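Long-range contacts in threonine phosphate decarboxylase-like enzyme (Sulfurospirillum multivorans, PDB 6OUX), which catalyses the pyridoxal phosphate-dependent decarboxylation of L-serine O-phosphate to ethanolamine O-phosphate, a precursor used in norcobamide biosynthesis: residues A[156-164]-A[193-201]; A[341-352]-A[380-389]. One frame throughout, in Å; residues are numbered along the deposited sequence.

How the contacts relate
Both contacts pack one helix against another at the periphery, each centred about 23 Å from the middle of the chain. Neither is a deep core contact, though contact 2 has slightly more of its touching residues buried (8 of 14, against 4 of 8). They share no element: contact 1 joins helices 159-169 and 189-198 beside the seven-stranded sheet, whereas contact 2 joins helices 339-350 and 375-388 in the region of the five-stranded one. Their centres lie about 40 Å apart. In contact 1 the helices run nearly parallel, and a small apolar layer over strand 173-177 gives way to a salt bridge farther out. Contact 2 crosses steeply and is mostly aliphatic, with a single hydroxyl pair at its margin.

Contact 1: A[156-164]-A[193-201]; sequences SFDADKYCQ and HILLKRLAF
Helices 159-164 and 193-198 run almost parallel, their axes 15° apart and 10.1 Å apart at closest approach, which brings Cys163 against Leu195, Arg198 and Leu199 and leaves the Asp160 carboxylate within reach of Arg198. The extended Arg198 side chain lies across Cys163, whose CB sits over one face of the guanidinium, 3.4 Å from Arg198 NE. The small cysteine suits this place because it lets the arginine pass close to helix 159-164. Arg198 NH1 donates to Asp160 OD1 in a bent salt bridge (2.9 Å, N-H...O angle 139°): OD1 lies in the guanidinium plane, whereas NH1 comes to it from well above the carboxylate plane. Asp160 points its CB away from the partner helix, yet its carboxylate reaches back. A second charge, Glu167, pairs with Arg198 NE.

Deeper in, Leu195 CD1 meets the edge of the Phe157 ring at CE2 (3.5 Å) and Tyr162 at CD2 (3.8 Å). Leu195 sends CG away from its own N (chi1 177°), which turns the branch end toward the two rings. Leu199 CD1 touches Tyr162 CE2, and Cys163 SG rests against Leu199 CG at 3.9 Å. Leu176 touches Phe157, Tyr162 and Leu195. Alanine in place of Arg198 would probably leave Asp160 and Glu167 without this cationic partner and uncover Cys163. The chemistry is thus graded: apolar packing faces the sheet, and paired charges close the outer side.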
loop_
_atom_site.group_PDB
_atom_site.type_symbol
_atom_site.label_atom_id
_atom_site.label_comp_id
_atom_site.label_asym_id
_atom_site.label_seq_id
_atom_site.Cartn_x
_atom_site.Cartn_y
_atom_site.Cartn_z
ATOM N N SER A 156 20.113 14.426 23.413
ATOM C CA SER A 156 21.323 13.837 22.836
ATOM C C SER A 156 21.442 12.417 23.311
ATOM O O SER A 156 21.248 12.129 24.491
ATOM C CB SER A 156 22.550 14.615 23.350
ATOM O OG SER A 156 23.733 14.225 22.729
ATOM N N PHE A 157 21.734 11.553 22.368
ATOM C CA PHE A 157 21.815 10.123 22.596
ATOM C C PHE A 157 23.197 9.807 23.187
ATOM O O PHE A 157 24.246 9.926 22.502
ATOM C CB PHE A 157 21.634 9.454 21.242
ATOM C CG PHE A 157 21.566 7.993 21.311
ATOM C CD1 PHE A 157 20.396 7.372 21.689
ATOM C CD2 PHE A 157 22.693 7.244 21.048
ATOM C CE1 PHE A 157 20.341 5.997 21.782
ATOM C CE2 PHE A 157 22.657 5.888 21.129
ATOM C CZ PHE A 157 21.484 5.256 21.481
ATOM N N ASP A 158 23.212 9.485 24.472
ATOM C CA ASP A 158 24.449 9.065 25.125
ATOM C C ASP A 158 24.720 7.533 24.845
ATOM O O ASP A 158 24.048 6.628 25.395
ATOM C CB ASP A 158 24.360 9.379 26.607
ATOM C CG ASP A 158 25.576 8.881 27.397
ATOM O OD1 ASP A 158 26.272 7.951 26.949
ATOM O OD2 ASP A 158 25.819 9.437 28.484
ATOM N N ALA A 159 25.707 7.277 23.997
ATOM C CA ALA A 159 25.927 5.957 23.377
ATOM C C ALA A 159 26.463 4.899 24.370
ATOM O O ALA A 159 26.066 3.744 24.322
ATOM C CB ALA A 159 26.875 6.085 22.224
ATOM N N ASP A 160 27.385 5.315 25.225
ATOM C CA ASP A 160 27.888 4.450 26.279
ATOM C C ASP A 160 26.788 3.994 27.232
ATOM O O ASP A 160 26.726 2.762 27.583
ATOM C CB ASP A 160 29.006 5.148 27.027
ATOM C CG ASP A 160 29.585 4.297 28.148
ATOM O OD1 ASP A 160 30.406 3.393 27.889
ATOM O OD2 ASP A 160 29.210 4.529 29.304
ATOM N N LYS A 161 25.936 4.944 27.686
ATOM C CA LYS A 161 24.890 4.590 28.647
ATOM C C LYS A 161 23.869 3.725 28.012
ATOM O O LYS A 161 23.321 2.838 28.644
ATOM C CB LYS A 161 24.202 5.807 29.283
ATOM C CG LYS A 161 25.102 6.510 30.277
ATOM C CD LYS A 161 24.538 7.832 30.766
ATOM C CE LYS A 161 25.601 8.588 31.575
ATOM N NZ LYS A 161 25.018 9.851 32.094
ATOM N N TYR A 162 23.572 4.021 26.775
ATOM C CA TYR A 162 22.636 3.219 26.014
ATOM C C TYR A 162 23.134 1.771 25.911
ATOM O O TYR A 162 22.384 0.861 26.176
ATOM C CB TYR A 162 22.504 3.788 24.649
ATOM C CG TYR A 162 21.570 2.986 23.790
ATOM C CD1 TYR A 162 20.184 3.063 23.976
ATOM C CD2 TYR A 162 22.060 2.155 22.830
ATOM C CE1 TYR A 162 19.327 2.350 23.175
ATOM C CE2 TYR A 162 21.212 1.414 22.026
ATOM C CZ TYR A 162 19.870 1.488 22.216
ATOM O OH TYR A 162 19.048 0.734 21.427
ATOM N N CYS A 163 24.398 1.585 25.544
ATOM C CA CYS A 163 24.973 0.261 25.444
ATOM C C CYS A 163 24.901 -0.511 26.768
ATOM O O CYS A 163 24.581 -1.680 26.776
ATOM C CB CYS A 163 26.407 0.352 24.990
ATOM S SG CYS A 163 26.508 0.697 23.237
ATOM N N GLN A 164 25.211 0.155 27.874
ATOM C CA GLN A 164 25.126 -0.493 29.160
ATOM C C GLN A 164 23.668 -0.916 29.505
ATOM O O GLN A 164 23.421 -1.990 30.041
ATOM C CB GLN A 164 25.671 0.442 30.229
ATOM C CG GLN A 164 25.743 -0.219 31.571
ATOM C CD GLN A 164 26.625 -1.468 31.526
ATOM O OE1 GLN A 164 26.145 -2.601 31.683
ATOM N NE2 GLN A 164 27.881 -1.279 31.243
ATOM N N HIS A 193 29.480 3.286 14.694
ATOM C CA HIS A 193 30.425 2.109 14.612
ATOM C C HIS A 193 30.778 1.535 16.025
ATOM O O HIS A 193 30.640 0.337 16.297
ATOM C CB HIS A 193 31.744 2.515 13.875
ATOM C CG HIS A 193 31.642 2.466 12.393
ATOM N ND1 HIS A 193 31.462 1.286 11.698
ATOM C CD2 HIS A 193 31.731 3.452 11.462
ATOM C CE1 HIS A 193 31.388 1.562 10.407
ATOM N NE2 HIS A 193 31.541 2.867 10.239
ATOM N N ILE A 194 31.159 2.431 16.920
ATOM C CA ILE A 194 31.447 2.074 18.328
ATOM C C ILE A 194 30.280 1.388 19.001
ATOM O O ILE A 194 30.422 0.288 19.551
ATOM C CB ILE A 194 31.867 3.310 19.141
ATOM C CG1 ILE A 194 33.171 3.849 18.582
ATOM C CG2 ILE A 194 32.039 2.973 20.627
ATOM C CD1 ILE A 194 33.387 5.283 18.979
ATOM N N LEU A 195 29.103 1.983 18.893
ATOM C CA LEU A 195 27.873 1.383 19.441
ATOM C C LEU A 195 27.640 -0.001 18.876
ATOM O O LEU A 195 27.439 -0.977 19.644
ATOM C CB LEU A 195 26.675 2.308 19.211
ATOM C CG LEU A 195 25.268 1.846 19.651
ATOM C CD1 LEU A 195 24.366 3.049 19.901
ATOM C CD2 LEU A 195 24.592 0.870 18.659
ATOM N N LEU A 196 27.691 -0.112 17.529
ATOM C CA LEU A 196 27.364 -1.405 16.872
ATOM C C LEU A 196 28.402 -2.506 17.126
ATOM O O LEU A 196 28.069 -3.682 17.239
ATOM C CB LEU A 196 27.195 -1.255 15.336
ATOM C CG LEU A 196 25.999 -0.406 14.917
ATOM C CD1 LEU A 196 26.036 -0.174 13.429
ATOM C CD2 LEU A 196 24.694 -1.056 15.345
ATOM N N LYS A 197 29.644 -2.136 17.236
ATOM C CA LYS A 197 30.628 -3.123 17.651
ATOM C C LYS A 197 30.291 -3.739 19.037
ATOM O O LYS A 197 30.315 -4.971 19.201
ATOM C CB LYS A 197 32.009 -2.511 17.682
ATOM C CG LYS A 197 32.534 -2.244 16.297
ATOM C CD LYS A 197 33.891 -1.546 16.361
ATOM C CE LYS A 197 34.780 -1.967 15.188
ATOM N NZ LYS A 197 34.064 -1.895 13.867
ATOM N N ARG A 198 29.998 -2.870 19.985
ATOM C CA ARG A 198 29.644 -3.274 21.362
ATOM C C ARG A 198 28.345 -4.054 21.446
ATOM O O ARG A 198 28.173 -4.895 22.364
ATOM C CB ARG A 198 29.585 -2.034 22.249
ATOM C CG ARG A 198 29.178 -2.236 23.685
ATOM C CD ARG A 198 29.605 -1.069 24.577
ATOM N NE ARG A 198 29.182 -1.301 25.947
ATOM C CZ ARG A 198 29.224 -0.402 26.935
ATOM N NH1 ARG A 198 29.687 0.842 26.738
ATOM N NH2 ARG A 198 28.737 -0.745 28.114
ATOM N N LEU A 199 27.400 -3.763 20.550
ATOM C CA LEU A 199 26.105 -4.467 20.553
ATOM C C LEU A 199 25.976 -5.600 19.569
ATOM O O LEU A 199 24.872 -5.987 19.188
ATOM C CB LEU A 199 24.979 -3.462 20.385
ATOM C CG LEU A 199 24.956 -2.413 21.512
ATOM C CD1 LEU A 199 23.746 -1.510 21.321
ATOM C CD2 LEU A 199 24.879 -3.024 22.923
ATOM N N ALA A 200 27.108 -6.167 19.180
ATOM C CA ALA A 200 27.171 -7.331 18.293
ATOM C C ALA A 200 26.380 -8.527 18.744
ATOM O O ALA A 200 26.001 -9.341 17.888
ATOM C CB ALA A 200 28.625 -7.757 18.019
ATOM N N PHE A 201 26.131 -8.624 20.050
ATOM C CA PHE A 201 25.369 -9.736 20.626
ATOM C C PHE A 201 23.881 -9.640 20.415
ATOM O O PHE A 201 23.171 -10.633 20.496
ATOM C CB PHE A 201 25.616 -9.853 22.154
ATOM C CG PHE A 201 25.129 -8.656 22.959
ATOM C CD1 PHE A 201 23.832 -8.607 23.445
ATOM C CD2 PHE A 201 25.984 -7.584 23.228
ATOM C CE1 PHE A 201 23.427 -7.528 24.221
ATOM C CE2 PHE A 201 25.565 -6.501 23.957
ATOM C CZ PHE A 201 24.272 -6.466 24.467
#

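Contact 2: A[341-352]-A[380-389]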
loop_
_atom_site.group_PDB
_atom_site.type_symbol
_atom_site.label_atom_id
_atom_site.label_comp_id
_atom_site.label_asym_id
_atom_site.label_seq_id
_atom_site.Cartn_x
_atom_site.Cartn_y
_atom_site.Cartn_z
ATOM N N PHE A 341 -2.018 27.673 22.375
ATOM C CA PHE A 341 -2.066 29.096 22.129
ATOM C C PHE A 341 -1.318 29.460 20.860
ATOM O O PHE A 341 -1.845 30.174 20.048
ATOM C CB PHE A 341 -1.448 29.867 23.283
ATOM C CG PHE A 341 -1.239 31.320 22.990
ATOM C CD1 PHE A 341 -2.325 32.217 22.959
ATOM C CD2 PHE A 341 0.031 31.808 22.746
ATOM C CE1 PHE A 341 -2.109 33.548 22.639
ATOM C CE2 PHE A 341 0.237 33.137 22.431
ATOM C CZ PHE A 341 -0.819 33.997 22.369
ATOM N N VAL A 342 -0.113 28.936 20.710
ATOM C CA VAL A 342 0.739 29.217 19.571
ATOM C C VAL A 342 0.169 28.604 18.321
ATOM O O VAL A 342 0.076 29.272 17.298
ATOM C CB VAL A 342 2.207 28.829 19.817
ATOM C CG1 VAL A 342 3.086 29.108 18.604
ATOM C CG2 VAL A 342 2.713 29.626 20.960
ATOM N N ILE A 343 -0.239 27.356 18.401
ATOM C CA ILE A 343 -0.853 26.660 17.249
ATOM C C ILE A 343 -2.130 27.321 16.704
ATOM O O ILE A 343 -2.287 27.494 15.492
ATOM C CB ILE A 343 -1.031 25.185 17.557
ATOM C CG1 ILE A 343 0.339 24.546 17.724
ATOM C CG2 ILE A 343 -1.860 24.447 16.495
ATOM C CD1 ILE A 343 0.333 23.224 18.540
ATOM N N SER A 344 -2.997 27.785 17.608
ATOM C CA SER A 344 -4.196 28.486 17.225
ATOM C C SER A 344 -3.913 29.860 16.615
ATOM O O SER A 344 -4.534 30.242 15.637
ATOM C CB SER A 344 -5.124 28.596 18.435
ATOM O OG SER A 344 -5.527 27.329 18.846
ATOM N N ALA A 345 -2.976 30.597 17.167
ATOM C CA ALA A 345 -2.666 31.891 16.595
ATOM C C ALA A 345 -2.024 31.765 15.223
ATOM O O ALA A 345 -2.345 32.564 14.315
ATOM C CB ALA A 345 -1.770 32.704 17.526
ATOM N N LEU A 346 -1.137 30.773 15.050
ATOM C CA LEU A 346 -0.547 30.512 13.748
ATOM C C LEU A 346 -1.616 30.193 12.722
ATOM O O LEU A 346 -1.535 30.663 11.574
ATOM C CB LEU A 346 0.470 29.357 13.819
ATOM C CG LEU A 346 1.797 29.723 14.503
ATOM C CD1 LEU A 346 2.550 28.497 14.972
ATOM C CD2 LEU A 346 2.652 30.567 13.571
ATOM N N LEU A 347 -2.580 29.357 13.080
ATOM C CA LEU A 347 -3.648 28.991 12.116
ATOM C C LEU A 347 -4.511 30.250 11.777
ATOM O O LEU A 347 -4.654 30.663 10.601
ATOM C CB LEU A 347 -4.537 27.872 12.679
ATOM C CG LEU A 347 -3.885 26.492 12.555
ATOM C CD1 LEU A 347 -4.675 25.438 13.329
ATOM C CD2 LEU A 347 -3.732 26.118 11.087
ATOM N N VAL A 348 -5.026 30.873 12.824
ATOM C CA VAL A 348 -6.082 31.879 12.646
ATOM C C VAL A 348 -5.483 33.127 11.996
ATOM O O VAL A 348 -6.049 33.712 11.098
ATOM C CB VAL A 348 -6.777 32.171 14.016
ATOM C CG1 VAL A 348 -7.643 33.430 14.002
ATOM C CG2 VAL A 348 -7.643 31.004 14.431
ATOM N N GLU A 349 -4.332 33.549 12.463
ATOM C CA GLU A 349 -3.806 34.842 12.107
ATOM C C GLU A 349 -2.913 34.738 10.875
ATOM O O GLU A 349 -2.802 35.694 10.112
ATOM C CB GLU A 349 -3.112 35.454 13.342
ATOM C CG GLU A 349 -4.123 35.778 14.422
ATOM C CD GLU A 349 -3.566 35.976 15.841
ATOM O OE1 GLU A 349 -2.368 36.311 16.021
ATOM O OE2 GLU A 349 -4.373 35.788 16.788
ATOM N N TYR A 350 -2.324 33.561 10.624
ATOM C CA TYR A 350 -1.350 33.423 9.523
ATOM C C TYR A 350 -1.541 32.276 8.569
ATOM O O TYR A 350 -0.809 32.157 7.575
ATOM C CB TYR A 350 0.050 33.356 10.095
ATOM C CG TYR A 350 0.392 34.503 10.967
ATOM C CD1 TYR A 350 0.102 34.459 12.320
ATOM C CD2 TYR A 350 1.021 35.646 10.465
ATOM C CE1 TYR A 350 0.422 35.512 13.160
ATOM C CE2 TYR A 350 1.371 36.697 11.323
ATOM C CZ TYR A 350 1.041 36.620 12.654
ATOM O OH TYR A 350 1.325 37.604 13.557
ATOM N N GLY A 351 -2.556 31.451 8.801
ATOM C CA GLY A 351 -2.723 30.214 8.065
ATOM C C GLY A 351 -1.564 29.180 8.118
ATOM O O GLY A 351 -1.381 28.386 7.193
ATOM N N ILE A 352 -0.815 29.180 9.200
ATOM C CA ILE A 352 0.333 28.274 9.339
ATOM C C ILE A 352 -0.040 27.153 10.276
ATOM O O ILE A 352 -0.389 27.458 11.430
ATOM C CB ILE A 352 1.538 29.037 9.883
ATOM C CG1 ILE A 352 1.989 30.100 8.828
ATOM C CG2 ILE A 352 2.685 28.082 10.172
ATOM C CD1 ILE A 352 3.081 31.051 9.276
ATOM N N CYS A 380 7.958 33.446 6.607
ATOM C CA CYS A 380 6.621 33.671 7.139
ATOM C C CYS A 380 6.431 33.029 8.533
ATOM O O CYS A 380 5.870 33.606 9.459
ATOM C CB CYS A 380 5.549 33.095 6.188
ATOM S SG CYS A 380 5.391 34.016 4.617
ATOM N N ILE A 381 6.927 31.827 8.671
ATOM C CA ILE A 381 6.879 31.157 9.957
ATOM C C ILE A 381 7.666 31.935 11.010
ATOM O O ILE A 381 7.193 32.126 12.124
ATOM C CB ILE A 381 7.393 29.707 9.817
ATOM C CG1 ILE A 381 6.463 28.902 8.944
ATOM C CG2 ILE A 381 7.470 29.078 11.176
ATOM C CD1 ILE A 381 7.001 27.553 8.522
ATOM N N VAL A 382 8.876 32.347 10.684
ATOM C CA VAL A 382 9.701 33.014 11.654
ATOM C C VAL A 382 9.000 34.352 12.096
ATOM O O VAL A 382 8.969 34.724 13.291
ATOM C CB VAL A 382 11.114 33.325 11.100
ATOM C CG1 VAL A 382 11.875 34.157 12.132
ATOM C CG2 VAL A 382 11.887 32.046 10.794
ATOM N N MET A 383 8.509 35.064 11.093
ATOM C CA MET A 383 7.800 36.331 11.306
ATOM C C MET A 383 6.599 36.134 12.207
ATOM O O MET A 383 6.485 36.825 13.210
ATOM C CB MET A 383 7.404 36.999 9.967
ATOM C CG MET A 383 8.535 37.863 9.400
ATOM S SD MET A 383 8.290 38.653 7.762
ATOM C CE MET A 383 9.556 39.910 7.959
ATOM N N ALA A 384 5.731 35.196 11.826
ATOM C CA ALA A 384 4.567 34.831 12.621
ATOM C C ALA A 384 4.881 34.476 14.052
ATOM O O ALA A 384 4.271 35.063 14.981
ATOM C CB ALA A 384 3.798 33.723 11.968
ATOM N N LEU A 385 5.843 33.588 14.261
ATOM C CA LEU A 385 6.304 33.262 15.631
ATOM C C LEU A 385 6.801 34.451 16.439
ATOM O O LEU A 385 6.545 34.535 17.672
ATOM C CB LEU A 385 7.402 32.172 15.653
ATOM C CG LEU A 385 6.897 30.778 15.321
ATOM C CD1 LEU A 385 8.095 29.865 15.060
ATOM C CD2 LEU A 385 5.970 30.187 16.355
ATOM N N LYS A 386 7.535 35.342 15.795
ATOM C CA LYS A 386 8.149 36.451 16.550
ATOM C C LYS A 386 7.040 37.383 17.112
ATOM O O LYS A 386 7.080 37.815 18.241
ATOM C CB LYS A 386 9.135 37.266 15.695
ATOM C CG LYS A 386 10.560 36.803 15.815
ATOM C CD LYS A 386 11.503 37.840 15.242
ATOM C CE LYS A 386 12.927 37.313 15.063
ATOM N NZ LYS A 386 13.316 37.653 13.666
ATOM N N SER A 387 6.059 37.632 16.279
ATOM C CA SER A 387 4.930 38.439 16.589
ATOM C C SER A 387 4.026 37.810 17.663
ATOM O O SER A 387 3.675 38.480 18.620
ATOM C CB SER A 387 4.128 38.692 15.316
ATOM O OG SER A 387 2.758 38.894 15.627
ATOM N N ILE A 388 3.665 36.539 17.482
ATOM C CA ILE A 388 2.892 35.781 18.459
ATOM C C ILE A 388 3.586 35.663 19.798
ATOM O O ILE A 388 2.913 35.696 20.825
ATOM C CB ILE A 388 2.547 34.352 17.955
ATOM C CG1 ILE A 388 1.595 34.429 16.760
ATOM C CG2 ILE A 388 1.930 33.548 19.068
ATOM C CD1 ILE A 388 1.447 33.152 15.958
ATOM N N LEU A 389 4.908 35.528 19.811
ATOM C CA LEU A 389 5.640 35.363 21.061
ATOM C C LEU A 389 6.248 36.650 21.643
ATOM O O LEU A 389 7.047 36.584 22.600
ATOM C CB LEU A 389 6.757 34.310 20.888
ATOM C CG LEU A 389 6.276 32.903 20.469
ATOM C CD1 LEU A 389 7.438 31.945 20.247
ATOM C CD2 LEU A 389 5.366 32.345 21.578
#
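The Tyr350 ring takes the methyl of Ala384 over one face: CB stands 3.6 Å from the ring centroid and only 10° off the normal, a CH-pi contact. A residue as small as alanine lets the ring lie this close to helix 380-388. At the ring's edge, near its plane, Ser387 OG donates to Tyr350 OH (2.8 Å), which tethers the hydroxyl end of the tyrosine to helix 380-388. Ile388 CD1 approaches the same ring obliquely at CE1, while its CG2 meets the Phe341 ring at CE2.

Ile388 is a knob in a hole formed by Val342, Ala345, Leu346 and Tyr350. CG1 lies opposite the carbonyl carbon (chi1 -66°) and the chain runs on extended, which carries CD1 into the hole, 3.6 Å from the short Ala345 CB. Leu346 spreads its two methyls: CD2 touches Ala384 CB (3.7 Å), and CD1 turns to Leu385 CD2. Val342 likewise divides its branches, with CG1 on Leu385 CD2 and CG2 on Leu389 CD2, both at 3.8 Å. Ile352, already in strand 352-356, lays CD1 against Ile381 CG1 (4.0 Å). Glu349, at the margin, forms its salt bridge with Arg9.

The axes cross at 120° and come within 10.3 Å. Helix 341-350 packs on strand 352-356 through Leu346 and Val354, and helix 380-388 joins it to helix 289-314. This steeply crossed pair is consistent with the small domain of this aminotransferase family, where strands 352-356 and 367-371 carry Arg355 and Arg369, which probably bind O-phospho-L-serine.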